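Local coordinates for 2-hydroxyisobutanoyl-CoA mutase large subunit (Aquincola tertiaricarbonis, PDB 4R3U), which catalyses, with its small cobalamin-binding partner subunit, the interconversion of 2-hydroxyisobutyryl-CoA and (S)-3-hydroxybutyryl-CoA, at residues Thr277-Val282 and Met287-Phe292; Ala514-Asp517 and Val521-Met524; Ala347-Pro352 and His377-Asp382. All blocks are in the same frame, centred on the assembly; numbering follows the deposited sequence.

Contact 1 (Thr277-Val282 and Met287-Phe292); sequences TYVNEV and MHVDEF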
# COMPACT_ATOMS: atom_id res chain seq x y z
N THR A 277 -35.06 10.62 -1.15
CA THR A 277 -36.20 10.04 -1.88
C THR A 277 -36.77 8.84 -1.13
O THR A 277 -37.98 8.77 -0.93
CB THR A 277 -35.76 9.71 -3.31
OG1 THR A 277 -35.05 10.82 -3.83
CG2 THR A 277 -36.92 9.37 -4.22
N TYR A 278 -35.88 7.93 -0.68
CA TYR A 278 -36.21 6.71 0.06
C TYR A 278 -36.86 6.97 1.40
O TYR A 278 -37.89 6.35 1.70
CB TYR A 278 -34.96 5.80 0.21
CG TYR A 278 -34.49 5.11 -1.07
CD1 TYR A 278 -35.40 4.52 -1.94
CD2 TYR A 278 -33.13 4.98 -1.35
CE1 TYR A 278 -34.98 3.86 -3.09
CE2 TYR A 278 -32.70 4.34 -2.51
CZ TYR A 278 -33.62 3.75 -3.37
OH TYR A 278 -33.23 3.08 -4.50
N VAL A 279 -36.31 7.90 2.19
CA VAL A 279 -36.82 8.28 3.51
C VAL A 279 -38.22 8.85 3.39
O VAL A 279 -39.10 8.51 4.19
CB VAL A 279 -35.86 9.22 4.27
CG1 VAL A 279 -36.44 9.61 5.64
CG2 VAL A 279 -34.48 8.58 4.45
N ASN A 280 -38.43 9.71 2.37
CA ASN A 280 -39.74 10.32 2.08
C ASN A 280 -40.79 9.25 1.74
O ASN A 280 -41.91 9.31 2.25
CB ASN A 280 -39.63 11.34 0.95
CG ASN A 280 -38.91 12.62 1.31
OD1 ASN A 280 -38.99 13.13 2.43
ND2 ASN A 280 -38.25 13.22 0.34
N GLU A 281 -40.41 8.25 0.91
CA GLU A 281 -41.28 7.15 0.51
C GLU A 281 -41.68 6.26 1.66
O GLU A 281 -42.83 5.84 1.72
CB GLU A 281 -40.62 6.33 -0.62
CG GLU A 281 -41.10 6.67 -2.03
CD GLU A 281 -42.45 7.32 -2.17
OE1 GLU A 281 -42.51 8.57 -2.15
OE2 GLU A 281 -43.45 6.58 -2.29
N VAL A 282 -40.71 5.94 2.56
CA VAL A 282 -40.95 5.10 3.75
C VAL A 282 -41.79 5.85 4.79
O VAL A 282 -42.76 5.29 5.28
CB VAL A 282 -39.65 4.49 4.34
CG1 VAL A 282 -39.97 3.55 5.51
CG2 VAL A 282 -38.84 3.74 3.28
N MET A 287 -44.59 5.36 8.81
CA MET A 287 -43.48 4.80 9.57
C MET A 287 -42.57 5.95 9.96
O MET A 287 -42.13 6.69 9.08
CB MET A 287 -42.70 3.75 8.77
CG MET A 287 -41.54 3.17 9.54
SD MET A 287 -40.87 1.66 8.86
CE MET A 287 -42.10 0.50 9.45
N HIS A 288 -42.33 6.12 11.27
CA HIS A 288 -41.48 7.17 11.80
C HIS A 288 -40.05 6.84 11.41
O HIS A 288 -39.65 5.67 11.44
CB HIS A 288 -41.60 7.20 13.34
CG HIS A 288 -40.90 8.36 14.00
ND1 HIS A 288 -39.52 8.40 14.12
CD2 HIS A 288 -41.42 9.47 14.58
CE1 HIS A 288 -39.24 9.54 14.73
NE2 HIS A 288 -40.35 10.22 15.03
N VAL A 289 -39.29 7.88 11.05
CA VAL A 289 -37.87 7.82 10.67
C VAL A 289 -37.04 6.93 11.61
O VAL A 289 -36.22 6.14 11.13
CB VAL A 289 -37.20 9.21 10.51
CG1 VAL A 289 -36.03 9.14 9.54
CG2 VAL A 289 -38.21 10.28 10.07
N ASP A 290 -37.26 7.05 12.93
CA ASP A 290 -36.50 6.28 13.92
C ASP A 290 -36.78 4.77 13.95
O ASP A 290 -36.01 4.00 14.53
CB ASP A 290 -36.53 6.96 15.30
CG ASP A 290 -35.89 8.34 15.35
OD1 ASP A 290 -34.86 8.54 14.69
OD2 ASP A 290 -36.39 9.21 16.10
N GLU A 291 -37.86 4.32 13.27
CA GLU A 291 -38.19 2.90 13.18
C GLU A 291 -37.30 2.19 12.13
O GLU A 291 -37.22 0.96 12.16
CB GLU A 291 -39.67 2.70 12.77
CG GLU A 291 -40.72 3.11 13.78
CD GLU A 291 -42.12 2.70 13.38
OE1 GLU A 291 -42.98 3.59 13.20
OE2 GLU A 291 -42.36 1.47 13.21
N PHE A 292 -36.68 2.94 11.19
CA PHE A 292 -35.90 2.33 10.09
C PHE A 292 -34.55 2.97 9.80
O PHE A 292 -33.63 2.24 9.41
CB PHE A 292 -36.76 2.25 8.80
CG PHE A 292 -37.07 3.58 8.15
CD1 PHE A 292 -38.16 4.33 8.57
CD2 PHE A 292 -36.27 4.08 7.12
CE1 PHE A 292 -38.44 5.57 7.98
CE2 PHE A 292 -36.54 5.32 6.54
CZ PHE A 292 -37.62 6.06 6.98

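Contact 2 (Ala514-Asp517 and Val521-Met524); sequences AERD and VQAM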
# COMPACT_ATOMS: atom_id res chain seq x y z
N ALA A 514 -41.35 -28.98 -11.58
CA ALA A 514 -42.04 -30.29 -11.73
C ALA A 514 -42.62 -30.81 -10.39
O ALA A 514 -43.79 -31.17 -10.33
CB ALA A 514 -41.09 -31.32 -12.33
N GLU A 515 -41.79 -30.79 -9.31
CA GLU A 515 -42.09 -31.24 -7.94
C GLU A 515 -43.12 -30.41 -7.19
O GLU A 515 -43.74 -30.92 -6.25
CB GLU A 515 -40.79 -31.28 -7.11
CG GLU A 515 -39.97 -32.55 -7.27
CD GLU A 515 -38.59 -32.58 -6.61
OE1 GLU A 515 -37.97 -33.66 -6.63
OE2 GLU A 515 -38.13 -31.52 -6.11
N ARG A 516 -43.30 -29.13 -7.58
CA ARG A 516 -44.21 -28.22 -6.89
C ARG A 516 -45.70 -28.42 -7.19
O ARG A 516 -46.07 -29.08 -8.17
CB ARG A 516 -43.79 -26.76 -7.12
CG ARG A 516 -44.34 -26.16 -8.42
CD ARG A 516 -43.68 -24.85 -8.74
NE ARG A 516 -44.19 -24.33 -10.01
CZ ARG A 516 -43.67 -23.30 -10.66
NH1 ARG A 516 -42.60 -22.67 -10.18
NH2 ARG A 516 -44.20 -22.89 -11.80
N ASP A 517 -46.54 -27.82 -6.31
CA ASP A 517 -48.00 -27.78 -6.44
C ASP A 517 -48.29 -26.61 -7.36
O ASP A 517 -48.34 -25.46 -6.90
CB ASP A 517 -48.67 -27.59 -5.05
CG ASP A 517 -50.18 -27.68 -5.02
OD1 ASP A 517 -50.80 -27.78 -6.11
OD2 ASP A 517 -50.75 -27.63 -3.92
N VAL A 521 -49.21 -22.53 -6.50
CA VAL A 521 -48.25 -21.52 -6.92
C VAL A 521 -48.92 -20.51 -7.88
O VAL A 521 -48.76 -19.29 -7.70
CB VAL A 521 -46.94 -22.17 -7.50
CG1 VAL A 521 -46.01 -21.13 -8.16
CG2 VAL A 521 -46.18 -22.94 -6.42
N GLN A 522 -49.69 -20.99 -8.86
CA GLN A 522 -50.40 -20.11 -9.81
C GLN A 522 -51.41 -19.20 -9.14
O GLN A 522 -51.48 -18.02 -9.49
CB GLN A 522 -51.02 -20.90 -10.97
CG GLN A 522 -49.98 -21.49 -11.94
CD GLN A 522 -48.99 -20.50 -12.46
OE1 GLN A 522 -49.33 -19.38 -12.89
NE2 GLN A 522 -47.73 -20.88 -12.42
N ALA A 523 -52.14 -19.74 -8.15
CA ALA A 523 -53.12 -19.01 -7.33
C ALA A 523 -52.43 -17.92 -6.50
O ALA A 523 -52.93 -16.79 -6.41
CB ALA A 523 -53.86 -19.97 -6.42
N MET A 524 -51.26 -18.25 -5.91
CA MET A 524 -50.46 -17.34 -5.09
C MET A 524 -49.90 -16.20 -5.96
O MET A 524 -49.72 -15.10 -5.45
CB MET A 524 -49.33 -18.10 -4.41
CG MET A 524 -49.71 -18.78 -3.11
SD MET A 524 -48.26 -19.58 -2.36
CE MET A 524 -48.93 -20.01 -0.78

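Contact 3 (Ala347-Pro352 and His377-Asp382); sequences ATLTKP and HTNGYD. With 5AD (5'-deoxyadenosine), chain G.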
# COMPACT_ATOMS: atom_id res chain seq x y z
N ALA A 347 -11.96 0.66 -11.30
CA ALA A 347 -11.65 1.47 -12.47
C ALA A 347 -10.17 2.01 -12.51
O ALA A 347 -9.71 2.42 -13.60
CB ALA A 347 -12.66 2.61 -12.61
N THR A 348 -9.45 2.00 -11.35
CA THR A 348 -8.05 2.45 -11.28
C THR A 348 -7.04 1.35 -11.65
O THR A 348 -5.86 1.63 -11.87
CB THR A 348 -7.71 2.96 -9.90
OG1 THR A 348 -7.80 1.89 -8.99
CG2 THR A 348 -8.55 4.13 -9.46
N LEU A 349 -7.50 0.10 -11.65
CA LEU A 349 -6.68 -1.09 -11.88
C LEU A 349 -6.48 -1.36 -13.36
O LEU A 349 -7.35 -1.06 -14.18
CB LEU A 349 -7.25 -2.30 -11.11
CG LEU A 349 -7.57 -2.10 -9.60
CD1 LEU A 349 -7.95 -3.40 -8.95
CD2 LEU A 349 -6.39 -1.56 -8.83
N THR A 350 -5.31 -1.93 -13.70
CA THR A 350 -4.88 -2.17 -15.08
C THR A 350 -4.68 -3.61 -15.51
O THR A 350 -4.40 -4.47 -14.68
CB THR A 350 -3.60 -1.34 -15.40
OG1 THR A 350 -2.54 -1.83 -14.62
CG2 THR A 350 -3.76 0.16 -15.13
N LYS A 351 -4.81 -3.85 -16.83
CA LYS A 351 -4.50 -5.10 -17.52
C LYS A 351 -2.95 -5.10 -17.69
O LYS A 351 -2.32 -6.01 -17.17
CB LYS A 351 -5.25 -5.24 -18.87
CG LYS A 351 -5.14 -6.63 -19.53
CD LYS A 351 -6.02 -6.76 -20.76
CE LYS A 351 -5.92 -8.10 -21.46
NZ LYS A 351 -6.76 -9.17 -20.84
N PRO A 352 -2.28 -4.06 -18.27
CA PRO A 352 -0.81 -4.09 -18.29
C PRO A 352 -0.23 -4.00 -16.88
O PRO A 352 -0.82 -3.32 -16.01
CB PRO A 352 -0.43 -2.86 -19.12
CG PRO A 352 -1.58 -1.97 -19.04
CD PRO A 352 -2.79 -2.83 -18.91
N HIS A 377 -14.30 -4.66 0.81
CA HIS A 377 -13.89 -5.58 -0.23
C HIS A 377 -12.65 -4.92 -0.88
O HIS A 377 -12.72 -3.77 -1.37
CB HIS A 377 -14.98 -5.78 -1.30
CG HIS A 377 -14.51 -6.57 -2.50
ND1 HIS A 377 -14.73 -7.94 -2.60
CD2 HIS A 377 -13.82 -6.16 -3.59
CE1 HIS A 377 -14.15 -8.32 -3.73
NE2 HIS A 377 -13.62 -7.28 -4.37
N THR A 378 -11.54 -5.66 -0.94
CA THR A 378 -10.36 -5.26 -1.68
C THR A 378 -10.37 -6.02 -3.00
O THR A 378 -10.63 -7.24 -3.01
CB THR A 378 -9.07 -5.47 -0.87
OG1 THR A 378 -9.18 -6.66 -0.09
CG2 THR A 378 -8.75 -4.30 0.03
N ASN A 379 -10.09 -5.32 -4.13
CA ASN A 379 -10.11 -5.98 -5.43
C ASN A 379 -8.90 -6.88 -5.62
O ASN A 379 -7.91 -6.71 -4.90
CB ASN A 379 -10.23 -4.97 -6.57
CG ASN A 379 -11.45 -4.11 -6.47
OD1 ASN A 379 -12.52 -4.55 -6.06
ND2 ASN A 379 -11.28 -2.84 -6.82
N GLY A 380 -9.01 -7.82 -6.57
CA GLY A 380 -7.94 -8.73 -6.96
C GLY A 380 -7.06 -8.04 -7.98
O GLY A 380 -7.52 -7.13 -8.70
N TYR A 381 -5.76 -8.48 -8.07
CA TYR A 381 -4.80 -7.93 -9.02
C TYR A 381 -5.21 -8.24 -10.46
O TYR A 381 -4.77 -7.55 -11.39
CB TYR A 381 -3.36 -8.38 -8.72
CG TYR A 381 -3.21 -9.87 -8.50
CD1 TYR A 381 -3.39 -10.78 -9.55
CD2 TYR A 381 -2.83 -10.37 -7.26
CE1 TYR A 381 -3.23 -12.16 -9.35
CE2 TYR A 381 -2.67 -11.75 -7.05
CZ TYR A 381 -2.86 -12.63 -8.09
OH TYR A 381 -2.68 -13.99 -7.88
N ASP A 382 -6.11 -9.23 -10.64
CA ASP A 382 -6.65 -9.69 -11.92
C ASP A 382 -7.97 -8.98 -12.34
O ASP A 382 -8.66 -9.44 -13.26
CB ASP A 382 -6.79 -11.23 -11.92
CG ASP A 382 -7.61 -11.93 -10.83
OD1 ASP A 382 -8.19 -11.23 -9.96
OD2 ASP A 382 -7.69 -13.18 -10.86
N1 5AD G . -16.39 -12.67 -7.97
C2 5AD G . -15.61 -11.68 -7.37
N3 5AD G . -15.74 -10.34 -7.81
C4 5AD G . -16.67 -10.03 -8.73
N9 5AD G . -17.01 -8.88 -9.32
C8 5AD G . -18.07 -9.13 -10.09
N7 5AD G . -18.34 -10.42 -10.07
C5 5AD G . -17.49 -10.99 -9.21
C6 5AD G . -17.35 -12.27 -8.82
N6 5AD G . -18.16 -13.13 -9.41
C1' 5AD G . -16.64 -7.50 -8.99
C2' 5AD G . -15.24 -7.10 -9.29
C3' 5AD G . -15.40 -5.63 -9.64
C4' 5AD G . -16.90 -5.33 -9.55
C5' 5AD G . -17.33 -4.48 -10.74
O4' 5AD G . -17.47 -6.60 -9.75
O2' 5AD G . -14.47 -7.19 -8.08
O3' 5AD G . -14.64 -4.83 -8.72
O HOH W 1 -6.12 -6.52 -13.52

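Contact 1 (Thr277-Val282 and Met287-Phe292)
V282 presses a single methyl onto the phenyl ring of F292, joining the last turns of TIM-barrel helix 264-283 to the loop that leads into the next strand, 298-302. CG1 of V282 stands over the middle of the ring, 3.6 Å from the F292 centroid and 12° off the ring normal, a CH-pi contact. It reaches there because it lies anti to its own backbone N (chi1 -176°). The opposite face of the F292 ring meets the carbonyl oxygen of V289, 3.7 Å above the ring plane and offset toward the rim, so the phenyl is a plate between helix methyl and loop backbone.

V279, nearly one turn earlier on the helix, fills the hollow at the rim of this plate. Its CG1 lies near the ring plane, 4.0 Å from F292 CZ, and also meets V289 CG1 at 3.9 Å. The same V282 CG1 that covers the ring lies 4.0 Å from M287 SD. V282 also packs on I237 and T238 of helix 226-243.

Within the loop D290 N donates to H288 ND1 at 2.9 Å, in the imidazole plane, while the D290 carboxylate bonds S335 and R331. F292 lies about 6 Å, side chain to side chain, from the CoA-binding R295. All five touching residues are buried and no hydrogen bond crosses, so the join rests on van der Waals and CH-pi contact.

Contact 2 (Ala514-Asp517 and Val521-Met524)
The junction between helix 501-515 and helix 518-532 is a short two-residue link, with R516 the first residue to leave the helical conformation and D517 at the N-cap of the next helix. Here the contact is the start of that second helix meeting the link that precedes it. Its one hydrogen bond across the segments is the first bond of a new alpha-helix: V521 N donates to D517 O at 3.1 Å, with an N-H...O angle of 162°.

V521 also brings its side chain back against the link. CG2 lies 3.4 Å from D517 O, beside the bond made by the backbone N of the same valine, and it touches R516 CD at 3.9 Å. The other methyl, CG1, sits over the centre of one face of the R516 guanidinium, 4.1 Å from R516 CZ. The arginine chain runs extended from CG to NE and crosses the valine at about a right angle, so that its aliphatic part meets one branch and its flat end the other. Beyond the segments, V521 packs on A549 of helix 540-549.

Charges fix the far end of R516. NH1 forms a salt bridge with D555 and a hydrogen bond to G550 O, which ties the link to G550, just after helix 540-549, and to helix 553-564, while NH2 pairs with E518 in the first turn of the new helix. Q522 folds back at chi2 (-53°) and places its amide beside the guanidinium, the two planes 50° apart. R516 NH2 and Q522 NE2, both donors, are 4.1 Å apart and converge on one acceptor, E518 OE2.

Contact 3 (Ala347-Pro352 and His377-Asp382)
N379 and L349 meet at the cofactor end of two neighbouring loops, and the asparagine can be followed outward from its first side-chain atom. CB rests against L349 CD1 at 3.7 Å, the closest approach of the two segments. From there chi1 of -58° sends CG anti to the carbonyl carbon, toward the ribose of 5'-deoxyadenosine. The amide then splits its duties. OD1 lies 3.4 Å from O3' of the nucleoside, lies in the plane of the H377 ring at its edge, and accepts a hydrogen bond from Q343. ND2 lies 4.0 Å from L349 CD1 and donates to T344 O, so both polar atoms of this buried amide have partners that should hold it in one orientation.

L349 CD1 also touches G380 O at 3.8 Å. Farther along, one water donates to T350 O and to Y381 O, at 2.9 and 2.7 Å, bridging the two backbones.

The loops follow the adjacent parallel strands 340-344 and 375-377: the second brings H377 and N379 to the nucleoside, the first brings A347 to cobalamin and R31 of the small subunit, at the strands' carboxyl ends, where TIM barrels place their active sites.

Along the chain the order is contact 1, contact 3, contact 2, each closed before the next opens. Contacts 1 and 3 both lie in segments that adjoin barrel strands: contact 1 leads into strand 298-302, while contact 3 follows strands 340-344 and 375-377, all consecutive neighbours in the sheet. Yet they lie on opposite sides of the chain's centre, their own centres about 37 Å apart. Contact 2, between helices 501-515 and 518-532, comes after the barrel strands, about 35 Å from contact 1 and 45 Å from contact 3, centre to centre. Contact 3 thus sits at the active site and the small-subunit interface, contact 1 is buried packing near the CoA-binding R295, and contact 2 lies away from the known sites.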